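Local structure of calcium uptake protein 2, mitochondrial (Homo sapiens, 6LB7) at residues B[49-53]-B[54-58]; B[122-125]-B[126-129]; B[246-249]-B[250-254]. The protein binds calcium through an EF-hand and probably takes part in regulating calcium uptake into mitochondria. One frame throughout, in Å; residues are numbered along the deposited sequence.

Contact 1 (B[49-53]-B[54-58]); sequences KKLTK and KDIED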
ATOM      1  N   LYS B  49      20.360  14.334 -32.174  1.00 42.27           N
ATOM      2  CA  LYS B  49      20.494  13.872 -33.543  1.00 45.51           C
ATOM      3  C   LYS B  49      19.136  13.423 -34.065  1.00 51.46           C
ATOM      4  O   LYS B  49      18.452  12.622 -33.418  1.00 50.30           O
ATOM      5  CB  LYS B  49      21.510  12.732 -33.632  1.00 52.02           C
ATOM      6  CG  LYS B  49      22.927  13.124 -33.201  1.00 59.22           C
ATOM      7  CD  LYS B  49      23.389  14.431 -33.846  1.00 61.80           C
ATOM      8  CE  LYS B  49      23.559  14.295 -35.363  1.00 64.86           C
ATOM      9  NZ  LYS B  49      23.424  15.613 -36.052  1.00 62.32           N
ATOM     10  N   LYS B  50      18.738  13.963 -35.217  1.00 46.17           N
ATOM     11  CA  LYS B  50      17.536  13.493 -35.892  1.00 47.86           C
ATOM     12  C   LYS B  50      17.783  12.109 -36.467  1.00 49.86           C
ATOM     13  O   LYS B  50      18.860  11.826 -36.995  1.00 59.05           O
ATOM     14  CB  LYS B  50      17.130  14.445 -37.013  1.00 53.67           C
ATOM     15  CG  LYS B  50      16.476  15.734 -36.562  1.00 58.40           C
ATOM     16  CD  LYS B  50      16.089  16.580 -37.772  1.00 62.75           C
ATOM     17  CE  LYS B  50      15.188  17.739 -37.383  1.00 61.96           C
ATOM     18  NZ  LYS B  50      13.871  17.270 -36.860  1.00 59.38           N
ATOM     19  N   LEU B  51      16.780  11.245 -36.365  1.00 45.08           N
ATOM     20  CA  LEU B  51      16.872   9.887 -36.874  1.00 41.95           C
ATOM     21  C   LEU B  51      15.936   9.724 -38.059  1.00 38.98           C
ATOM     22  O   LEU B  51      14.773  10.146 -38.003  1.00 34.19           O
ATOM     23  CB  LEU B  51      16.524   8.866 -35.790  1.00 45.38           C
ATOM     24  CG  LEU B  51      17.539   8.700 -34.661  1.00 52.69           C
ATOM     25  CD1 LEU B  51      17.308   7.381 -33.920  1.00 50.06           C
ATOM     26  CD2 LEU B  51      18.962   8.796 -35.205  1.00 57.70           C
ATOM     27  N   THR B  52      16.445   9.122 -39.126  1.00 37.56           N
ATOM     28  CA  THR B  52      15.579   8.581 -40.157  1.00 45.31           C
ATOM     29  C   THR B  52      15.091   7.208 -39.733  1.00 41.44           C
ATOM     30  O   THR B  52      15.583   6.611 -38.771  1.00 34.27           O
ATOM     31  CB  THR B  52      16.295   8.455 -41.509  1.00 41.86           C
ATOM     32  OG1 THR B  52      17.419   7.570 -41.374  1.00 36.95           O
ATOM     33  CG2 THR B  52      16.740   9.806 -42.032  1.00 38.02           C
ATOM     34  N   LYS B  53      14.132   6.684 -40.499  1.00 40.22           N
ATOM     35  CA  LYS B  53      13.829   5.291 -40.221  1.00 45.27           C
ATOM     36  C   LYS B  53      15.025   4.397 -40.512  1.00 43.30           C
ATOM     37  O   LYS B  53      15.110   3.314 -39.936  1.00 47.67           O
ATOM     38  CB  LYS B  53      12.624   4.815 -41.031  1.00 49.86           C
ATOM     39  CG  LYS B  53      11.391   5.569 -40.790  1.00 53.48           C
ATOM     40  CD  LYS B  53      10.574   5.029 -39.718  1.00 55.93           C
ATOM     41  CE  LYS B  53       9.280   5.506 -39.819  1.00 59.79           C
ATOM     42  NZ  LYS B  53       8.845   6.196 -38.708  1.00 63.90           N
ATOM     43  N   LYS B  54      16.073   4.876 -41.213  1.00 47.07           N
ATOM     44  CA  LYS B  54      17.263   4.059 -41.480  1.00 43.76           C
ATOM     45  C   LYS B  54      18.283   4.152 -40.344  1.00 42.20           C
ATOM     46  O   LYS B  54      19.020   3.193 -40.088  1.00 45.79           O
ATOM     47  CB  LYS B  54      17.920   4.422 -42.826  1.00 46.88           C
ATOM     48  CG  LYS B  54      19.351   3.821 -42.976  1.00 51.51           C
ATOM     49  CD  LYS B  54      19.968   3.850 -44.374  1.00 56.41           C
ATOM     50  CE  LYS B  54      21.361   3.213 -44.364  1.00 57.80           C
ATOM     51  NZ  LYS B  54      22.292   3.963 -43.475  1.00 58.92           N
ATOM     52  N   ASP B  55      18.338   5.268 -39.626  1.00 34.74           N
ATOM     53  CA  ASP B  55      19.190   5.301 -38.445  1.00 43.33           C
ATOM     54  C   ASP B  55      18.675   4.334 -37.381  1.00 48.32           C
ATOM     55  O   ASP B  55      19.460   3.698 -36.663  1.00 48.35           O
ATOM     56  CB  ASP B  55      19.258   6.736 -37.941  1.00 45.03           C
ATOM     57  CG  ASP B  55      19.818   7.681 -38.998  1.00 55.19           C
ATOM     58  OD1 ASP B  55      20.665   7.225 -39.791  1.00 60.36           O
ATOM     59  OD2 ASP B  55      19.384   8.854 -39.068  1.00 55.67           O
ATOM     60  N   ILE B  56      17.354   4.147 -37.330  1.00 48.75           N
ATOM     61  CA  ILE B  56      16.736   3.409 -36.234  1.00 43.68           C
ATOM     62  C   ILE B  56      17.075   1.918 -36.313  1.00 47.94           C
ATOM     63  O   ILE B  56      17.612   1.351 -35.357  1.00 48.27           O
ATOM     64  CB  ILE B  56      15.220   3.672 -36.197  1.00 33.72           C
ATOM     65  CG1 ILE B  56      14.958   5.070 -35.605  1.00 38.21           C
ATOM     66  CG2 ILE B  56      14.518   2.602 -35.388  1.00 35.53           C
ATOM     67  CD1 ILE B  56      13.534   5.608 -35.803  1.00 38.87           C
ATOM     68  N   GLU B  57      16.801   1.257 -37.445  1.00 44.41           N
ATOM     69  CA  GLU B  57      17.155  -0.139 -37.732  1.00 54.15           C
ATOM     70  C   GLU B  57      18.629  -0.400 -37.462  1.00 63.28           C
ATOM     71  O   GLU B  57      19.013  -1.527 -37.126  1.00 67.60           O
ATOM     72  CB  GLU B  57      16.827  -0.538 -39.175  1.00 61.74           C
ATOM     73  CG  GLU B  57      16.412  -1.978 -39.376  1.00 72.33           C
ATOM     74  CD  GLU B  57      16.777  -2.454 -40.723  1.00 80.39           C
ATOM     75  OE1 GLU B  57      17.461  -1.738 -41.348  1.00 80.67           O
ATOM     76  OE2 GLU B  57      16.369  -3.499 -41.145  1.00 85.83           O
ATOM     77  N   ASP B  58      19.415   0.545 -37.978  1.00 56.25           N
ATOM     78  CA  ASP B  58      20.847   0.483 -37.716  1.00 56.53           C
ATOM     79  C   ASP B  58      21.104   0.510 -36.217  1.00 56.28           C
ATOM     80  O   ASP B  58      21.878  -0.297 -35.690  1.00 61.42           O
ATOM     81  CB  ASP B  58      21.587   1.630 -38.401  1.00 55.17           C
ATOM     82  CG  ASP B  58      21.510   1.560 -39.901  1.00 59.48           C
ATOM     83  OD1 ASP B  58      21.089   0.512 -40.446  1.00 59.38           O
ATOM     84  OD2 ASP B  58      21.902   2.564 -40.535  1.00 60.85           O
TER

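Contact 2 (B[122-125]-B[126-129]); sequences FKLQ and KIIS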
ATOM      1  N   PHE B 122       2.229  -2.996 -25.478  1.00 19.63           N
ATOM      2  CA  PHE B 122       1.812  -1.788 -26.167  1.00 18.67           C
ATOM      3  C   PHE B 122       0.722  -1.039 -25.413  1.00 21.78           C
ATOM      4  O   PHE B 122       0.487   0.138 -25.687  1.00 28.17           O
ATOM      5  CB  PHE B 122       1.337  -2.150 -27.586  1.00 23.31           C
ATOM      6  CG  PHE B 122       1.091  -0.956 -28.455  1.00 34.58           C
ATOM      7  CD1 PHE B 122       2.157  -0.252 -28.998  1.00 44.82           C
ATOM      8  CD2 PHE B 122      -0.196  -0.528 -28.722  1.00 40.51           C
ATOM      9  CE1 PHE B 122       1.947   0.858 -29.799  1.00 46.84           C
ATOM     10  CE2 PHE B 122      -0.421   0.584 -29.524  1.00 49.51           C
ATOM     11  CZ  PHE B 122       0.654   1.279 -30.064  1.00 50.97           C
ATOM     12  N   LYS B 123       0.057  -1.691 -24.467  1.00 20.16           N
ATOM     13  CA  LYS B 123      -0.926  -0.996 -23.649  1.00 18.28           C
ATOM     14  C   LYS B 123      -0.315   0.194 -22.912  1.00 19.68           C
ATOM     15  O   LYS B 123      -0.996   1.206 -22.703  1.00 20.89           O
ATOM     16  CB  LYS B 123      -1.548  -1.974 -22.652  1.00 20.86           C
ATOM     17  CG  LYS B 123      -2.650  -1.367 -21.782  1.00 29.77           C
ATOM     18  CD  LYS B 123      -3.132  -2.359 -20.724  1.00 40.76           C
ATOM     19  CE  LYS B 123      -2.055  -2.614 -19.666  1.00 41.37           C
ATOM     20  NZ  LYS B 123      -2.265  -3.889 -18.897  1.00 26.57           N
ATOM     21  N   LEU B 124       0.954   0.094 -22.497  1.00 15.61           N
ATOM     22  CA  LEU B 124       1.578   1.225 -21.804  1.00 15.20           C
ATOM     23  C   LEU B 124       1.632   2.453 -22.710  1.00 20.26           C
ATOM     24  O   LEU B 124       1.319   3.571 -22.278  1.00 19.11           O
ATOM     25  CB  LEU B 124       2.981   0.842 -21.317  1.00 15.08           C
ATOM     26  CG  LEU B 124       3.063  -0.391 -20.394  1.00 17.42           C
ATOM     27  CD1 LEU B 124       4.499  -0.725 -20.009  1.00 23.60           C
ATOM     28  CD2 LEU B 124       2.199  -0.226 -19.144  1.00 15.76           C
ATOM     29  N   GLN B 125       2.002   2.255 -23.979  1.00 19.20           N
ATOM     30  CA  GLN B 125       2.034   3.361 -24.936  1.00 25.35           C
ATOM     31  C   GLN B 125       0.643   3.939 -25.152  1.00 25.76           C
ATOM     32  O   GLN B 125       0.471   5.166 -25.208  1.00 21.56           O
ATOM     33  CB  GLN B 125       2.639   2.877 -26.259  1.00 25.87           C
ATOM     34  CG  GLN B 125       2.637   3.917 -27.380  1.00 39.35           C
ATOM     35  CD  GLN B 125       3.545   5.108 -27.101  1.00 48.06           C
ATOM     36  OE1 GLN B 125       4.769   5.009 -27.223  1.00 57.20           O
ATOM     37  NE2 GLN B 125       2.948   6.246 -26.736  1.00 40.50           N
ATOM     38  N   LYS B 126      -0.367   3.068 -25.246  1.00 24.23           N
ATOM     39  CA  LYS B 126      -1.729   3.565 -25.408  1.00 24.68           C
ATOM     40  C   LYS B 126      -2.182   4.366 -24.193  1.00 27.76           C
ATOM     41  O   LYS B 126      -2.862   5.387 -24.338  1.00 30.56           O
ATOM     42  CB  LYS B 126      -2.685   2.400 -25.682  1.00 27.12           C
ATOM     43  CG  LYS B 126      -2.477   1.764 -27.027  1.00 33.26           C
ATOM     44  CD  LYS B 126      -3.258   0.465 -27.214  1.00 45.54           C
ATOM     45  CE  LYS B 126      -3.071  -0.124 -28.534  1.00 55.21           C
ATOM     46  NZ  LYS B 126      -4.295  -0.713 -29.085  1.00 59.37           N
ATOM     47  N   ILE B 127      -1.772   3.983 -22.982  1.00 21.75           N
ATOM     48  CA  ILE B 127      -2.054   4.819 -21.817  1.00 24.42           C
ATOM     49  C   ILE B 127      -1.430   6.203 -21.996  1.00 31.48           C
ATOM     50  O   ILE B 127      -2.075   7.232 -21.763  1.00 31.64           O
ATOM     51  CB  ILE B 127      -1.564   4.133 -20.527  1.00 29.60           C
ATOM     52  CG1 ILE B 127      -2.353   2.846 -20.282  1.00 28.43           C
ATOM     53  CG2 ILE B 127      -1.687   5.071 -19.334  1.00 26.82           C
ATOM     54  CD1 ILE B 127      -1.678   1.906 -19.307  1.00 29.72           C
ATOM     55  N   ILE B 128      -0.176   6.247 -22.449  1.00 30.12           N
ATOM     56  CA  ILE B 128       0.512   7.525 -22.603  1.00 26.46           C
ATOM     57  C   ILE B 128      -0.132   8.354 -23.713  1.00 31.48           C
ATOM     58  O   ILE B 128      -0.285   9.574 -23.583  1.00 33.69           O
ATOM     59  CB  ILE B 128       2.010   7.300 -22.876  1.00 29.55           C
ATOM     60  CG1 ILE B 128       2.692   6.594 -21.691  1.00 25.72           C
ATOM     61  CG2 ILE B 128       2.689   8.632 -23.174  1.00 29.07           C
ATOM     62  CD1 ILE B 128       2.746   7.408 -20.448  1.00 24.05           C
ATOM     63  N   SER B 129      -0.508   7.711 -24.822  1.00 28.06           N
ATOM     64  CA  SER B 129      -1.110   8.444 -25.934  1.00 27.72           C
ATOM     65  C   SER B 129      -2.456   9.039 -25.544  1.00 38.88           C
ATOM     66  O   SER B 129      -2.751  10.189 -25.883  1.00 45.45           O
ATOM     67  CB  SER B 129      -1.251   7.534 -27.151  1.00 23.92           C
ATOM     68  OG  SER B 129       0.029   7.249 -27.701  1.00 35.60           O
TER

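Contact 3 (B[246-249]-B[250-254]); sequences CHFT and THLED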
ATOM      1  N   CYS B 246      20.678  -0.595  -0.748  1.00 12.94           N
ATOM      2  CA  CYS B 246      19.784  -0.178  -1.822  1.00 17.03           C
ATOM      3  C   CYS B 246      18.521  -1.026  -1.847  1.00 10.77           C
ATOM      4  O   CYS B 246      17.431  -0.512  -2.113  1.00 12.35           O
ATOM      5  CB  CYS B 246      20.498  -0.216  -3.180  1.00 10.61           C
ATOM      6  SG  CYS B 246      21.832   0.993  -3.332  1.00 15.74           S
ATOM      7  N   HIS B 247      18.645  -2.331  -1.611  1.00 15.45           N
ATOM      8  CA  HIS B 247      17.447  -3.169  -1.525  1.00 17.10           C
ATOM      9  C   HIS B 247      16.547  -2.731  -0.372  1.00 20.59           C
ATOM     10  O   HIS B 247      15.314  -2.738  -0.499  1.00 15.37           O
ATOM     11  CB  HIS B 247      17.841  -4.638  -1.352  1.00 21.68           C
ATOM     12  CG  HIS B 247      18.441  -5.242  -2.578  1.00 28.23           C
ATOM     13  ND1 HIS B 247      19.474  -6.154  -2.533  1.00 33.26           N
ATOM     14  CD2 HIS B 247      18.148  -5.066  -3.888  1.00 27.20           C
ATOM     15  CE1 HIS B 247      19.791  -6.514  -3.765  1.00 27.75           C
ATOM     16  NE2 HIS B 247      19.007  -5.862  -4.605  1.00 26.94           N
ATOM     17  N   PHE B 248      17.147  -2.347   0.765  1.00 14.83           N
ATOM     18  CA  PHE B 248      16.362  -1.846   1.892  1.00 13.40           C
ATOM     19  C   PHE B 248      15.579  -0.579   1.533  1.00 20.78           C
ATOM     20  O   PHE B 248      14.464  -0.374   2.036  1.00 17.45           O
ATOM     21  CB  PHE B 248      17.284  -1.614   3.102  1.00 13.72           C
ATOM     22  CG  PHE B 248      16.798  -0.537   4.053  1.00 18.03           C
ATOM     23  CD1 PHE B 248      15.874  -0.835   5.042  1.00 14.99           C
ATOM     24  CD2 PHE B 248      17.288   0.767   3.967  1.00 16.34           C
ATOM     25  CE1 PHE B 248      15.417   0.157   5.924  1.00 20.18           C
ATOM     26  CE2 PHE B 248      16.847   1.757   4.848  1.00 19.38           C
ATOM     27  CZ  PHE B 248      15.906   1.440   5.833  1.00 20.30           C
ATOM     28  N   THR B 249      16.116   0.276   0.664  1.00 14.90           N
ATOM     29  CA  THR B 249      15.366   1.480   0.312  1.00 14.22           C
ATOM     30  C   THR B 249      14.075   1.167  -0.455  1.00 17.77           C
ATOM     31  O   THR B 249      13.200   2.029  -0.528  1.00 24.37           O
ATOM     32  CB  THR B 249      16.219   2.448  -0.520  1.00 14.85           C
ATOM     33  OG1 THR B 249      16.467   1.876  -1.816  1.00 16.60           O
ATOM     34  CG2 THR B 249      17.552   2.751   0.192  1.00 14.65           C
ATOM     35  N   THR B 250      13.924  -0.033  -1.024  1.00 16.49           N
ATOM     36  CA  THR B 250      12.673  -0.352  -1.713  1.00 16.93           C
ATOM     37  C   THR B 250      11.604  -0.884  -0.765  1.00 24.33           C
ATOM     38  O   THR B 250      10.471  -1.115  -1.201  1.00 23.67           O
ATOM     39  CB  THR B 250      12.891  -1.355  -2.865  1.00 19.24           C
ATOM     40  OG1 THR B 250      13.350  -2.609  -2.354  1.00 18.98           O
ATOM     41  CG2 THR B 250      13.915  -0.827  -3.883  1.00 22.91           C
ATOM     42  N   HIS B 251      11.926  -1.039   0.524  1.00 16.69           N
ATOM     43  CA  HIS B 251      10.973  -1.456   1.548  1.00 19.33           C
ATOM     44  C   HIS B 251      10.654  -0.336   2.529  1.00 17.34           C
ATOM     45  O   HIS B 251      10.415  -0.594   3.709  1.00 25.50           O
ATOM     46  CB  HIS B 251      11.499  -2.670   2.300  1.00 22.84           C
ATOM     47  CG  HIS B 251      11.680  -3.866   1.433  1.00 25.48           C
ATOM     48  ND1 HIS B 251      10.681  -4.789   1.232  1.00 24.60           N
ATOM     49  CD2 HIS B 251      12.722  -4.262   0.668  1.00 22.52           C
ATOM     50  CE1 HIS B 251      11.116  -5.728   0.412  1.00 23.50           C
ATOM     51  NE2 HIS B 251      12.352  -5.433   0.056  1.00 20.71           N
ATOM     52  N   LEU B 252      10.655   0.910   2.054  1.00 17.25           N
ATOM     53  CA  LEU B 252      10.466   2.062   2.932  1.00 23.12           C
ATOM     54  C   LEU B 252       9.059   2.149   3.494  1.00 31.16           C
ATOM     55  O   LEU B 252       8.854   2.798   4.526  1.00 25.23           O
ATOM     56  CB  LEU B 252      10.745   3.363   2.189  1.00 21.35           C
ATOM     57  CG  LEU B 252      12.192   3.645   1.814  1.00 38.14           C
ATOM     58  CD1 LEU B 252      12.349   5.083   1.319  1.00 37.29           C
ATOM     59  CD2 LEU B 252      13.082   3.350   2.991  1.00 39.59           C
ATOM     60  N   GLU B 253       8.069   1.607   2.780  1.00 26.17           N
ATOM     61  CA  GLU B 253       6.695   1.670   3.266  1.00 31.35           C
ATOM     62  C   GLU B 253       6.575   0.987   4.619  1.00 22.69           C
ATOM     63  O   GLU B 253       6.091   1.582   5.586  1.00 24.69           O
ATOM     64  CB  GLU B 253       5.744   1.031   2.248  1.00 36.53           C
ATOM     65  CG  GLU B 253       4.295   0.997   2.690  1.00 46.35           C
ATOM     66  CD  GLU B 253       3.397   0.192   1.751  1.00 59.43           C
ATOM     67  OE1 GLU B 253       3.912  -0.651   0.980  1.00 56.50           O
ATOM     68  OE2 GLU B 253       2.165   0.406   1.792  1.00 63.42           O
ATOM     69  N   ASP B 254       7.027  -0.265   4.702  1.00 20.31           N
ATOM     70  CA  ASP B 254       7.000  -0.990   5.960  1.00 20.30           C
ATOM     71  C   ASP B 254       7.960  -0.375   6.970  1.00 27.46           C
ATOM     72  O   ASP B 254       7.677  -0.364   8.172  1.00 24.69           O
ATOM     73  CB  ASP B 254       7.345  -2.457   5.717  1.00 22.57           C
ATOM     74  CG  ASP B 254       6.246  -3.197   4.961  1.00 32.61           C
ATOM     75  OD1 ASP B 254       5.189  -2.583   4.716  1.00 30.66           O
ATOM     76  OD2 ASP B 254       6.431  -4.388   4.633  1.00 37.48           O
TER
HETATM   77  O   HOH W   1      10.433   1.995  -0.720  1.00 27.21           O

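Contact 1 (B[49-53]-B[54-58])
The D55 carboxylate is met over its plane by the backbone N-H of T52, which approaches OD2 from 46° above it, while at the root of the group L51 CD2 packs on D55 CB at 3.4 Å. T52 and D55 form a capping box at the start of helix 53-60, with T52 as N-cap. The bond from T52 N to D55 OD2 is 3.0 Å long and nearly straight, at 170°. In return, D55 N donates to T52 OG1, also over 3.0 Å, and K54 N adds a weak bond to the same oxygen. OG1 can take both because it stands between the backbone N and the carbonyl carbon of T52 (chi1 60°), turned to the N-H groups of the first turn. T52 O is met by D55 N and I56 N, but weakly. With an alanine in place of D55 the carboxylate is gone, and T52 N would probably lose its acceptor, leaving the turn before the helix freer to move. Beside the box lies a hydrophobic staple: L51, just ahead of the N-cap, crosses I56 at about a right angle, its CD1 lying 3.7 Å from I56 CG1. Strand 20-22 backs this apolar pair, L20 touching L51 and H22 touching I56; H22 also bonds to L51 O and to K53 NZ, while K50 pairs with E21. The cap thus sits where the chain, having left strand 49-50, turns into the helix. Within the first turns of the helix, K54 runs extended as far as CE before bending, and its NZ reaches D58, four residues on, meeting the syn lone pair of D58 OD2 at 3.3 Å in a salt bridge.

Contact 2 (B[122-125]-B[126-129])
Q125 reaches forward along its own helix so that its amide NE2 donates to S129 OG, a side-chain bond spanning one turn of helix 118-129. This is the exiting helix of the EF-hand whose calcium ion is bound by D109, D111, N113, M115 and E120, the last of these within the helix itself. The bond is 3.2 Å from Q125 NE2 to S129 OG and clearly bent, and the hydroxyl lies tilted 26° from the amide plane. A bend at the second torsion of Q125 (chi2 66°) swings the amide toward the C-terminal turn. The same pair is joined through the main chain, S129 N donating to Q125 O over 2.8 Å, so backbone and side chain fasten one turn together. Q125 CB meanwhile lies over one face of the F122 ring, 4.1 Å above its plane and offset toward the rim. K126 crosses that ring at about a right angle, its aliphatic chain running to the ring edge, though the modelled approach there is too close to be trusted in detail. Backbone bonds from K126 N to F122 O and from I127 N to K123 O continue the helical ladder. K123, L124 and I127 each pack on an aromatic side chain of a neighbouring subunit; I128 touches that subunit too and also rests, within its own chain, on T85 and L88 of helix 84-94, T85 being shared with L124 and Q125. The helix therefore joins the EF-hand to the subunit interface, and the K123 side chain is still about 9 Å from the calcium. L124 and I127 meet loosely at their ends, CD2 to CD1 at 4.4 Å, and I127 CG1 lies over the preceding turn, 3.2 Å from K123 O.

Contact 3 (B[246-249]-B[250-254])
From H247 to L252 the backbone passes from helix 239-249 through a tight turn into helix 252-264, with H251 as N-cap of the second helix. T250 N bonds to H247 O and H251 N to F248 O, at 3.1 and 3.0 Å; both are three-residue steps, and each donor stands well above the plane of its carbonyl. Water 1 bridges the bend, donating to T249 O at 2.8 Å and accepting from L252 N at 3.0 Å. Two threonine hydroxyls fold back onto the preceding turn. T250 OG1, set between its backbone N and carbonyl carbon (chi1 64°), donates to H247 O over 2.7 Å in the carbonyl plane, on a lone pair, so that this oxygen is gripped twice by one residue. T249 OG1 donates to C246 O, 2.6 Å away, from somewhat outside the carbonyl plane. The edge of the H251 ring adds to the cluster, its CD2 lying 3.2 Å from H247 O, while L252 CG closes on T249 O at 3.0 Å. D254 forms a salt bridge to a basic side chain of a neighbouring subunit. The inner side of this joint packs on neighbouring helices: L252 touches L315 and M319 of helix 308-320, F248 touches L315 as well as V278 and T282 of helix 271-282, its ring edge-to-face with F255, and C246 and H247 rest on Q188 of helix 173-196.

How the contacts relate
All three contacts are local, each made within one unbroken run of chain, so none closes a long loop, and they follow in series without nesting or crossing. Contact 1 comes first, joining strand 49-50 to helix 53-60 at the surface. Contact 2 follows within helix 118-129, on the exiting side of the EF-hand; its centre is about 23 Å from that of contact 1, with nearest atoms about 12 Å apart. Contact 3 comes last, where helix 239-249 hands over to helix 252-264, on the opposite side of the chain's centre from contact 1 and about 40 Å away between centres. Contacts 2 and 3 both include residues that touch a neighbouring subunit.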